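Local coordinates for actin-binding protein (Saccharomyces cerevisiae, PDB 1HQZ) that binds actin filaments through this N-terminal cofilin-homology domain and recruits the ARP2/3 complex to filament sides to regulate actin assembly, at residues L126-N129 with E130-K134. Residues are numbered along the deposited sequence; the frame is centred on the assembly and turned at random.
Sequences LDEN and ELLMK
Asp127 is the N-cap of helix 128-136, its carboxylate brought back onto the backbone of Glu130. A chi1 of 171° sets CG beside the carbonyl carbon and swings the carboxylate toward the first turn, where Asp127 OD2 accepts from Glu130 N at 2.9 Å; the donor comes from above the carboxylate plane, 39° out of it. Asp127 OD2 also lies 3.4 Å from Glu130 CB, and the two acidic side chains cross at about a right angle. The Asp127 carboxylate, at the positive end of the helix dipole, is probably stabilised there. Asp127 O starts the helical bonding, taking Leu131 N at 3.1 Å, and Glu128 O and Asn129 O follow by accepting from Leu132 N and Met133 N.

Leu132 can be followed outward over the first turn. Its CB rests against Glu128 O; Leu132 CG comes to 3.0 Å from Glu128 O, a tight fit; Leu132 CD1 passes the carbonyl and meets Glu128 CG at 3.8 Å, while CD2 only brushes Glu128 O. The Glu128 and Leu132 side chains thus run side by side in the same direction. Cut back to alanine, Leu132 would probably leave Glu128 CG without its apolar neighbour and open a gap beside Phe52.

On the inward side, Leu131 CD1 meets Leu126 CD2, just before the N-cap, at 4.3 Å. Both leucines are buried against strands 80-86 and 116-120, Leu131 also touching Leu56, whereas Glu128 and Leu132 pack on helix 52-56, so this last helix of the cofilin-homology fold is seated on both sheet and helix.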
ATOM      1  N   LEU A 126       3.644   4.087  11.011  1.00 47.18           N
ATOM      2  CA  LEU A 126       2.526   4.653  10.267  1.00 46.03           C
ATOM      3  C   LEU A 126       1.872   5.839  10.983  1.00 45.16           C
ATOM      4  O   LEU A 126       0.646   5.922  11.086  1.00 45.30           O
ATOM      5  CB  LEU A 126       1.483   3.561   9.995  1.00 44.94           C
ATOM      6  CG  LEU A 126       1.940   2.315   9.213  1.00 45.03           C
ATOM      7  CD1 LEU A 126       0.843   1.251   9.219  1.00 42.10           C
ATOM      8  CD2 LEU A 126       2.284   2.702   7.783  1.00 44.32           C
ATOM      9  N   ASP A 127       2.690   6.757  11.486  1.00 43.83           N
ATOM     10  CA  ASP A 127       2.148   7.937  12.152  1.00 44.16           C
ATOM     11  C   ASP A 127       1.603   8.852  11.063  1.00 41.93           C
ATOM     12  O   ASP A 127       2.329   9.239  10.153  1.00 41.17           O
ATOM     13  CB  ASP A 127       3.238   8.662  12.945  1.00 46.69           C
ATOM     14  CG  ASP A 127       2.770  10.008  13.465  1.00 49.87           C
ATOM     15  OD1 ASP A 127       1.841  10.027  14.303  1.00 51.40           O
ATOM     16  OD2 ASP A 127       3.322  11.043  13.025  1.00 50.59           O
ATOM     17  N   GLU A 128       0.327   9.200  11.161  1.00 42.38           N
ATOM     18  CA  GLU A 128      -0.318  10.032  10.152  1.00 44.30           C
ATOM     19  C   GLU A 128       0.363  11.362   9.826  1.00 43.77           C
ATOM     20  O   GLU A 128       0.485  11.729   8.656  1.00 42.45           O
ATOM     21  CB  GLU A 128      -1.789  10.273  10.527  1.00 44.05           C
ATOM     22  CG  GLU A 128      -2.546  11.111   9.505  1.00 45.85           C
ATOM     23  CD  GLU A 128      -4.060  11.014   9.653  1.00 47.05           C
ATOM     24  OE1 GLU A 128      -4.532  10.688  10.759  1.00 46.61           O
ATOM     25  OE2 GLU A 128      -4.773  11.280   8.658  1.00 48.67           O
ATOM     26  N   ASN A 129       0.811  12.091  10.841  1.00 45.02           N
ATOM     27  CA  ASN A 129       1.462  13.374  10.581  1.00 44.30           C
ATOM     28  C   ASN A 129       2.821  13.224   9.909  1.00 42.15           C
ATOM     29  O   ASN A 129       3.179  14.003   9.030  1.00 39.56           O
ATOM     30  CB  ASN A 129       1.600  14.171  11.879  1.00 47.25           C
ATOM     31  CG  ASN A 129       0.271  14.728  12.352  1.00 51.03           C
ATOM     32  OD1 ASN A 129      -0.455  15.374  11.584  1.00 52.24           O
ATOM     33  ND2 ASN A 129      -0.056  14.487  13.617  1.00 50.93           N
ATOM     34  N   GLU A 130       3.580  12.228  10.337  1.00 41.08           N
ATOM     35  CA  GLU A 130       4.885  11.970   9.760  1.00 42.86           C
ATOM     36  C   GLU A 130       4.731  11.678   8.258  1.00 43.11           C
ATOM     37  O   GLU A 130       5.498  12.175   7.429  1.00 43.91           O
ATOM     38  CB  GLU A 130       5.516  10.776  10.485  1.00 46.74           C
ATOM     39  CG  GLU A 130       6.463   9.937   9.641  1.00 52.80           C
ATOM     40  CD  GLU A 130       7.851  10.527   9.526  1.00 56.79           C
ATOM     41  OE1 GLU A 130       7.970  11.738   9.235  1.00 59.50           O
ATOM     42  OE2 GLU A 130       8.823   9.765   9.716  1.00 58.44           O
ATOM     43  N   LEU A 131       3.721  10.883   7.912  1.00 40.37           N
ATOM     44  CA  LEU A 131       3.491  10.523   6.521  1.00 39.30           C
ATOM     45  C   LEU A 131       2.936  11.678   5.697  1.00 39.16           C
ATOM     46  O   LEU A 131       3.299  11.840   4.526  1.00 36.83           O
ATOM     47  CB  LEU A 131       2.554   9.308   6.438  1.00 37.39           C
ATOM     48  CG  LEU A 131       3.097   7.986   7.006  1.00 34.63           C
ATOM     49  CD1 LEU A 131       2.024   6.917   6.927  1.00 34.06           C
ATOM     50  CD2 LEU A 131       4.321   7.547   6.231  1.00 36.11           C
ATOM     51  N   LEU A 132       2.056  12.479   6.293  1.00 36.72           N
ATOM     52  CA  LEU A 132       1.490  13.605   5.564  1.00 38.50           C
ATOM     53  C   LEU A 132       2.611  14.583   5.217  1.00 39.37           C
ATOM     54  O   LEU A 132       2.538  15.311   4.224  1.00 39.21           O
ATOM     55  CB  LEU A 132       0.400  14.296   6.397  1.00 38.95           C
ATOM     56  CG  LEU A 132      -0.893  13.494   6.613  1.00 37.54           C
ATOM     57  CD1 LEU A 132      -1.858  14.296   7.459  1.00 36.44           C
ATOM     58  CD2 LEU A 132      -1.531  13.162   5.271  1.00 36.93           C
ATOM     59  N   MET A 133       3.659  14.579   6.036  1.00 40.29           N
ATOM     60  CA  MET A 133       4.810  15.449   5.815  1.00 41.13           C
ATOM     61  C   MET A 133       5.639  14.922   4.652  1.00 39.23           C
ATOM     62  O   MET A 133       6.069  15.687   3.787  1.00 37.86           O
ATOM     63  CB  MET A 133       5.683  15.502   7.062  1.00 44.34           C
ATOM     64  CG  MET A 133       6.878  16.403   6.905  1.00 48.99           C
ATOM     65  SD  MET A 133       7.984  16.252   8.298  1.00 55.30           S
ATOM     66  CE  MET A 133       8.997  14.842   7.745  1.00 51.06           C
ATOM     67  N   LYS A 134       5.868  13.612   4.647  1.00 38.49           N
ATOM     68  CA  LYS A 134       6.630  12.976   3.575  1.00 38.77           C
ATOM     69  C   LYS A 134       5.908  13.168   2.247  1.00 38.71           C
ATOM     70  O   LYS A 134       6.534  13.391   1.209  1.00 39.52           O
ATOM     71  CB  LYS A 134       6.804  11.480   3.852  1.00 37.50           C
ATOM     72  CG  LYS A 134       7.697  11.183   5.033  1.00 39.75           C
ATOM     73  CD  LYS A 134       8.042   9.708   5.106  1.00 43.00           C
ATOM     74  CE  LYS A 134       8.989   9.413   6.258  1.00 43.53           C
ATOM     75  NZ  LYS A 134       9.611   8.065   6.085  1.00 47.77           N
TER